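Long-range contacts in paenibacillus xanthan lyase (Paenibacillus, PDB 6F2P), which cleaves the polysaccharide xanthan as a lyase, probably by the beta-elimination chemistry of polysaccharide lyase family 8: residues 5-16 and 239-249; 477-485 and 496-504. All blocks are in the same frame, centred on the assembly; numbering follows the deposited sequence.

Contact 1 (5-16 and 239-249); sequences EFDTLREKYKAM and DLIFILNGSSW
Glu5 reaches across to the turn after helix 229-244, where its OE2 accepts a nearly straight hydrogen bond from the backbone N of Ser248 (2.8 Å). The Ser248 hydroxyl lies against both carboxylate oxygens and could serve either, so backbone and side chain of one serine together hold the acid. Phe6 comes next: its ring is close to parallel with the six-membered ring of Trp249 (18° between planes) but slid aside, with centroids 5.0 Å apart and little overlap. Leu9 divides its two methyls. CD1 meets the edge of the indole at Trp249 CZ3 (3.7 Å), whereas CD2 lies near Ser247 CB and the carbonyl of Ile243. One turn on, Lys12 runs out fully extended to the C-terminal end of the opposing helix. There NZ donates to Phe242 O in the carbonyl plane (2.9 Å), and to Ile243 O from above its plane (3.3 Å). The ammonium also lies over a face of Phe242, 5.0 Å from NZ to ring centroid, a cation-pi contact; its charge would be expected to suit the negative end of the helix dipole. Tyr13 CD1 touches Ile243 CD1 at 3.5 Å, while the phenol OH bonds to Asp136. Met16 finishes the series. Its bent end (chi3 77°) folds the methyl against Phe242, and SD sits at the ring edge, 4.8 Å from the centroid, a Met-aromatic contact. The two helix segments are steeply inclined, with 135° between their N-to-C directions, and Leu9 and Tyr13 also lean on helix 168-184. Such packing of helices distant in sequence is typical of the incomplete alpha/alpha toroid that forms the N-terminal domain of family 8 polysaccharide lyases.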
# COMPACT_ATOMS: atom_id res chain seq x y z
N GLU A 5 4.47 38.34 28.46
CA GLU A 5 4.15 37.04 27.87
C GLU A 5 5.23 36.66 26.86
O GLU A 5 5.65 35.50 26.78
CB GLU A 5 2.77 37.00 27.21
CG GLU A 5 2.41 35.59 26.74
CD GLU A 5 0.96 35.44 26.33
OE1 GLU A 5 0.17 36.40 26.48
OE2 GLU A 5 0.61 34.34 25.84
N PHE A 6 5.69 37.66 26.12
CA PHE A 6 6.84 37.49 25.25
C PHE A 6 8.09 37.13 26.05
O PHE A 6 8.81 36.21 25.68
CB PHE A 6 7.07 38.76 24.46
CG PHE A 6 5.92 39.13 23.58
CD1 PHE A 6 5.55 38.32 22.52
CD2 PHE A 6 5.21 40.30 23.79
CE1 PHE A 6 4.50 38.67 21.69
CE2 PHE A 6 4.16 40.65 22.97
CZ PHE A 6 3.80 39.84 21.92
N ASP A 7 8.32 37.84 27.15
CA ASP A 7 9.46 37.55 28.02
C ASP A 7 9.44 36.10 28.47
O ASP A 7 10.48 35.45 28.54
CB ASP A 7 9.49 38.48 29.24
CG ASP A 7 9.70 39.95 28.87
OD1 ASP A 7 10.47 40.23 27.92
OD2 ASP A 7 9.09 40.82 29.53
N THR A 8 8.25 35.60 28.77
CA THR A 8 8.10 34.25 29.28
C THR A 8 8.45 33.21 28.22
O THR A 8 9.16 32.24 28.49
CB THR A 8 6.68 33.99 29.78
OG1 THR A 8 6.41 34.85 30.90
CG2 THR A 8 6.53 32.57 30.24
N LEU A 9 7.94 33.44 27.02
CA LEU A 9 8.20 32.56 25.89
C LEU A 9 9.68 32.60 25.54
O LEU A 9 10.31 31.55 25.40
CB LEU A 9 7.36 32.95 24.68
CG LEU A 9 5.85 32.72 24.80
CD1 LEU A 9 5.14 33.13 23.52
CD2 LEU A 9 5.58 31.27 25.13
N ARG A 10 10.23 33.81 25.41
CA ARG A 10 11.64 33.99 25.08
C ARG A 10 12.54 33.23 26.06
O ARG A 10 13.54 32.63 25.66
CB ARG A 10 12.02 35.47 25.04
CG ARG A 10 13.45 35.71 24.55
CD ARG A 10 13.93 37.15 24.76
NE ARG A 10 13.92 37.52 26.17
CZ ARG A 10 13.06 38.39 26.71
NH1 ARG A 10 13.11 38.65 28.01
NH2 ARG A 10 12.16 39.00 25.95
N GLU A 11 12.17 33.24 27.33
CA GLU A 11 12.97 32.56 28.35
C GLU A 11 12.84 31.06 28.22
O GLU A 11 13.80 30.32 28.45
CB GLU A 11 12.56 33.01 29.74
CG GLU A 11 13.01 34.43 30.07
CD GLU A 11 12.31 35.01 31.27
OE1 GLU A 11 11.49 34.31 31.90
OE2 GLU A 11 12.58 36.19 31.59
N LYS A 12 11.65 30.62 27.85
CA LYS A 12 11.40 29.21 27.60
C LYS A 12 12.26 28.73 26.43
O LYS A 12 12.86 27.65 26.49
CB LYS A 12 9.93 29.01 27.29
CG LYS A 12 9.46 27.58 27.36
CD LYS A 12 8.12 27.49 26.69
CE LYS A 12 7.39 26.22 27.04
NZ LYS A 12 5.94 26.42 26.75
N TYR A 13 12.33 29.54 25.38
CA TYR A 13 13.07 29.20 24.16
C TYR A 13 14.56 29.16 24.43
O TYR A 13 15.25 28.23 24.00
CB TYR A 13 12.79 30.22 23.05
CG TYR A 13 13.34 29.80 21.70
CD1 TYR A 13 12.91 28.62 21.11
CD2 TYR A 13 14.25 30.58 21.01
CE1 TYR A 13 13.39 28.22 19.87
CE2 TYR A 13 14.74 30.20 19.77
CZ TYR A 13 14.30 29.01 19.21
OH TYR A 13 14.77 28.59 17.97
N LYS A 14 15.04 30.20 25.11
CA LYS A 14 16.44 30.30 25.46
C LYS A 14 16.86 29.09 26.27
O LYS A 14 17.90 28.48 26.01
CB LYS A 14 16.72 31.59 26.23
CG LYS A 14 18.14 31.71 26.74
CD LYS A 14 18.45 33.10 27.24
CE LYS A 14 19.71 33.10 28.09
NZ LYS A 14 20.15 34.49 28.40
N ALA A 15 16.02 28.71 27.23
CA ALA A 15 16.27 27.49 28.01
C ALA A 15 16.33 26.22 27.14
O ALA A 15 17.03 25.26 27.48
CB ALA A 15 15.24 27.36 29.09
N MET A 16 15.61 26.19 26.02
CA MET A 16 15.75 25.06 25.09
C MET A 16 17.12 25.11 24.42
O MET A 16 17.76 24.08 24.21
CB MET A 16 14.67 25.08 24.02
CG MET A 16 13.24 25.02 24.53
SD MET A 16 12.05 25.36 23.22
CE MET A 16 12.06 23.80 22.33
N ASP A 239 8.49 21.16 18.13
CA ASP A 239 9.13 22.26 18.83
C ASP A 239 8.21 23.47 18.90
O ASP A 239 8.08 24.09 19.95
CB ASP A 239 10.49 22.64 18.21
CG ASP A 239 11.63 21.80 18.76
OD1 ASP A 239 11.39 20.96 19.66
OD2 ASP A 239 12.78 21.99 18.31
N LEU A 240 7.56 23.79 17.79
CA LEU A 240 6.62 24.90 17.77
C LEU A 240 5.47 24.69 18.75
O LEU A 240 5.08 25.62 19.47
CB LEU A 240 6.06 25.13 16.38
CG LEU A 240 6.69 26.32 15.66
CD1 LEU A 240 5.88 26.65 14.43
CD2 LEU A 240 6.78 27.51 16.59
N ILE A 241 4.94 23.48 18.79
CA ILE A 241 3.88 23.16 19.73
C ILE A 241 4.36 23.38 21.16
O ILE A 241 3.66 24.00 21.97
CB ILE A 241 3.36 21.72 19.55
CG1 ILE A 241 2.48 21.64 18.31
CG2 ILE A 241 2.58 21.26 20.77
CD1 ILE A 241 2.31 20.21 17.82
N PHE A 242 5.56 22.89 21.47
CA PHE A 242 6.12 22.99 22.81
C PHE A 242 6.33 24.44 23.26
O PHE A 242 6.00 24.80 24.38
CB PHE A 242 7.43 22.22 22.90
CG PHE A 242 8.15 22.41 24.20
CD1 PHE A 242 7.85 21.62 25.30
CD2 PHE A 242 9.16 23.36 24.33
CE1 PHE A 242 8.52 21.78 26.50
CE2 PHE A 242 9.84 23.53 25.54
CZ PHE A 242 9.51 22.74 26.62
N ILE A 243 6.90 25.26 22.38
CA ILE A 243 7.17 26.66 22.70
C ILE A 243 5.88 27.44 22.93
O ILE A 243 5.72 28.14 23.95
CB ILE A 243 8.00 27.34 21.57
CG1 ILE A 243 9.34 26.63 21.39
CG2 ILE A 243 8.23 28.82 21.86
CD1 ILE A 243 10.02 26.93 20.08
N LEU A 244 4.95 27.30 22.00
CA LEU A 244 3.73 28.08 22.01
C LEU A 244 2.73 27.58 23.05
O LEU A 244 1.79 28.29 23.40
CB LEU A 244 3.09 28.06 20.63
CG LEU A 244 3.98 28.69 19.56
CD1 LEU A 244 3.35 28.55 18.18
CD2 LEU A 244 4.22 30.14 19.90
N ASN A 245 2.95 26.36 23.53
CA ASN A 245 1.99 25.67 24.38
C ASN A 245 1.65 26.42 25.65
O ASN A 245 2.53 26.81 26.41
CB ASN A 245 2.52 24.28 24.74
CG ASN A 245 1.62 23.54 25.70
OD1 ASN A 245 2.06 23.14 26.78
ND2 ASN A 245 0.35 23.36 25.32
N GLY A 246 0.36 26.64 25.88
CA GLY A 246 -0.09 27.36 27.06
C GLY A 246 -0.23 28.85 26.83
O GLY A 246 -0.85 29.54 27.64
N SER A 247 0.31 29.34 25.72
CA SER A 247 0.32 30.78 25.44
C SER A 247 -0.86 31.21 24.59
O SER A 247 -1.59 30.40 24.05
CB SER A 247 1.59 31.17 24.68
OG SER A 247 1.31 31.21 23.29
N SER A 248 -0.99 32.52 24.44
CA SER A 248 -2.04 33.11 23.62
C SER A 248 -1.97 32.61 22.18
O SER A 248 -2.96 32.59 21.48
CB SER A 248 -1.93 34.63 23.64
OG SER A 248 -1.79 35.12 24.96
N TRP A 249 -0.78 32.20 21.75
CA TRP A 249 -0.58 31.78 20.36
C TRP A 249 -0.35 30.28 20.26
O TRP A 249 0.18 29.79 19.27
CB TRP A 249 0.57 32.57 19.72
CG TRP A 249 0.41 34.04 19.97
CD1 TRP A 249 -0.42 34.91 19.31
CD2 TRP A 249 1.07 34.81 20.98
NE1 TRP A 249 -0.31 36.17 19.85
CE2 TRP A 249 0.60 36.14 20.87
CE3 TRP A 249 2.03 34.51 21.95
CZ2 TRP A 249 1.05 37.16 21.71
CZ3 TRP A 249 2.47 35.52 22.79
CH2 TRP A 249 1.98 36.83 22.66

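Contact 2 (477-485 and 496-504); sequences GKSLTAKKS and LGSGIASTD
Ser479 OG is gripped by three groups of the facing segment. It accepts an almost linear bond from the backbone N of Thr503 (2.7 Å, 175°) and a longer one from Thr503 OG1, and it donates to Asp504 OD2 (2.7 Å) from well above the carboxylate plane. With chi1 at 66°, the hydroxyl sits between the serine's own backbone N and carbonyl carbon, turned to meet this cluster. Asp504 is equally engaged: Ser502 OG donates to OD2 (2.7 Å) from the same face as Ser479 OG, and OD1 takes the backbone N of Ser479 on its syn lone pair (2.9 Å). Ser502 OG in turn accepts from Asp504 N, an ST turn that fixes the acid. This polar knot ties the segments together just beyond their antiparallel pairing, where Thr481-Ala501, Lys483-Ser498 and Ser485-Leu496 are hydrogen-bonded pairs. The register slips by one residue between the first two of these. Gly499, at positive phi, and Ile500 both face Gly613, forming a G1 beta bulge. Within the bulge, Ile500 CG1 meets Ala482 CB at 4.0 Å. The hairpin 481-488/493-501 lies within a large antiparallel sheet of the super-sandwich domain, with strand 466-474 along one side, bonded to Ala482 and Lys484, and strand 613-621 along the other. Leu496 and Ser498 pack on strands 637-642 and 646-651, while Leu480 and Ser502 rest on Leu441 of strand 439-441.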
# COMPACT_ATOMS: atom_id res chain seq x y z
N GLY A 477 14.73 0.38 -17.16
CA GLY A 477 15.80 0.33 -18.14
C GLY A 477 16.30 -1.08 -18.43
O GLY A 477 17.22 -1.27 -19.22
N LYS A 478 15.68 -2.07 -17.80
CA LYS A 478 16.06 -3.46 -18.03
C LYS A 478 14.84 -4.29 -18.43
O LYS A 478 13.70 -3.84 -18.28
CB LYS A 478 16.73 -4.04 -16.80
CG LYS A 478 17.90 -3.22 -16.25
CD LYS A 478 19.02 -3.07 -17.25
CE LYS A 478 20.28 -2.53 -16.58
NZ LYS A 478 21.37 -2.20 -17.57
N SER A 479 15.08 -5.48 -18.95
CA SER A 479 13.97 -6.37 -19.26
C SER A 479 13.62 -7.16 -18.00
O SER A 479 12.49 -7.63 -17.85
CB SER A 479 14.31 -7.33 -20.39
OG SER A 479 15.34 -8.23 -20.00
N LEU A 480 14.61 -7.27 -17.11
CA LEU A 480 14.50 -8.08 -15.90
C LEU A 480 13.17 -7.88 -15.21
O LEU A 480 12.73 -6.75 -15.01
CB LEU A 480 15.64 -7.78 -14.91
CG LEU A 480 15.53 -8.57 -13.60
CD1 LEU A 480 15.50 -10.07 -13.85
CD2 LEU A 480 16.64 -8.22 -12.61
N THR A 481 12.53 -8.99 -14.88
CA THR A 481 11.27 -8.94 -14.17
C THR A 481 11.16 -10.16 -13.26
O THR A 481 11.78 -11.20 -13.53
CB THR A 481 10.09 -8.87 -15.15
OG1 THR A 481 8.91 -8.45 -14.47
CG2 THR A 481 9.87 -10.22 -15.82
N ALA A 482 10.41 -10.04 -12.18
CA ALA A 482 10.29 -11.14 -11.23
C ALA A 482 9.09 -10.98 -10.31
O ALA A 482 8.62 -9.86 -10.07
CB ALA A 482 11.55 -11.25 -10.41
N LYS A 483 8.60 -12.10 -9.79
CA LYS A 483 7.58 -12.08 -8.76
C LYS A 483 8.15 -12.56 -7.43
O LYS A 483 8.47 -13.75 -7.25
CB LYS A 483 6.34 -12.87 -9.18
CG LYS A 483 5.52 -12.14 -10.22
CD LYS A 483 4.70 -13.08 -11.08
CE LYS A 483 3.89 -12.29 -12.10
NZ LYS A 483 2.98 -13.14 -12.91
N LYS A 484 8.31 -11.62 -6.51
CA LYS A 484 8.93 -11.87 -5.22
C LYS A 484 7.89 -11.71 -4.13
O LYS A 484 7.16 -10.71 -4.09
CB LYS A 484 10.08 -10.88 -5.01
CG LYS A 484 11.08 -10.85 -6.15
CD LYS A 484 11.96 -9.60 -6.12
CE LYS A 484 12.82 -9.53 -4.85
NZ LYS A 484 13.88 -10.57 -4.80
N SER A 485 7.81 -12.70 -3.24
CA SER A 485 6.83 -12.67 -2.17
C SER A 485 7.50 -12.92 -0.82
O SER A 485 8.48 -13.65 -0.73
CB SER A 485 5.73 -13.71 -2.41
OG SER A 485 4.96 -13.38 -3.55
N LEU A 496 9.86 -16.12 -1.45
CA LEU A 496 9.66 -16.89 -2.67
C LEU A 496 9.82 -16.02 -3.89
O LEU A 496 9.44 -14.85 -3.90
CB LEU A 496 8.26 -17.49 -2.70
CG LEU A 496 7.82 -18.46 -1.60
CD1 LEU A 496 6.48 -19.05 -1.98
CD2 LEU A 496 8.87 -19.54 -1.38
N GLY A 497 10.38 -16.61 -4.94
CA GLY A 497 10.48 -15.92 -6.21
C GLY A 497 10.18 -16.88 -7.34
O GLY A 497 10.51 -18.06 -7.27
N SER A 498 9.55 -16.36 -8.39
CA SER A 498 9.29 -17.13 -9.59
C SER A 498 8.99 -16.13 -10.68
O SER A 498 8.90 -14.93 -10.43
CB SER A 498 8.08 -18.02 -9.39
OG SER A 498 6.91 -17.22 -9.36
N GLY A 499 8.81 -16.64 -11.90
CA GLY A 499 8.60 -15.78 -13.05
C GLY A 499 9.80 -14.91 -13.36
O GLY A 499 9.68 -13.89 -14.03
N ILE A 500 10.97 -15.31 -12.86
CA ILE A 500 12.19 -14.54 -13.05
C ILE A 500 12.66 -14.65 -14.49
O ILE A 500 13.12 -15.71 -14.90
CB ILE A 500 13.31 -14.99 -12.11
CG1 ILE A 500 12.84 -14.98 -10.66
CG2 ILE A 500 14.52 -14.09 -12.27
CD1 ILE A 500 13.84 -15.55 -9.68
N ALA A 501 12.54 -13.56 -15.23
CA ALA A 501 12.82 -13.56 -16.66
C ALA A 501 13.61 -12.32 -17.12
O ALA A 501 13.35 -11.19 -16.68
CB ALA A 501 11.53 -13.69 -17.45
N SER A 502 14.57 -12.53 -18.01
CA SER A 502 15.39 -11.44 -18.51
C SER A 502 15.92 -11.76 -19.90
O SER A 502 16.15 -12.92 -20.24
CB SER A 502 16.55 -11.17 -17.55
OG SER A 502 17.53 -10.36 -18.17
N THR A 503 16.12 -10.72 -20.70
CA THR A 503 16.79 -10.86 -21.98
C THR A 503 17.96 -9.89 -22.07
O THR A 503 18.33 -9.46 -23.15
CB THR A 503 15.84 -10.60 -23.16
OG1 THR A 503 15.09 -9.40 -22.92
CG2 THR A 503 14.88 -11.76 -23.34
N ASP A 504 18.54 -9.57 -20.91
CA ASP A 504 19.56 -8.52 -20.83
C ASP A 504 20.97 -9.06 -21.03
O ASP A 504 21.94 -8.31 -21.00
CB ASP A 504 19.50 -7.79 -19.47
CG ASP A 504 18.13 -7.19 -19.20
OD1 ASP A 504 17.78 -6.19 -19.86
OD2 ASP A 504 17.42 -7.69 -18.31

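In the fold
Contact 1 and contact 2 illustrate two ways of joining chain segments in a modular enzyme. Residues 5-16 and 239-249 meet across more than two hundred intervening, largely helical residues, whereas 477-485 and 496-504 belong to one hairpin. Their centres are about 56 Å apart and their nearest atoms about 38 Å, on opposite sides of the chain's centre, so neither touches the other. In family 8 lyases the substrate cleft generally runs between the helical and super-sandwich domains, and each contact lies in one of these two parts. In contact 2 the Leu496 side chain is about 13 Å from a bound calcium ion; Asp490, Asp491 and Glu492, in the turn of that hairpin, are calcium ligands.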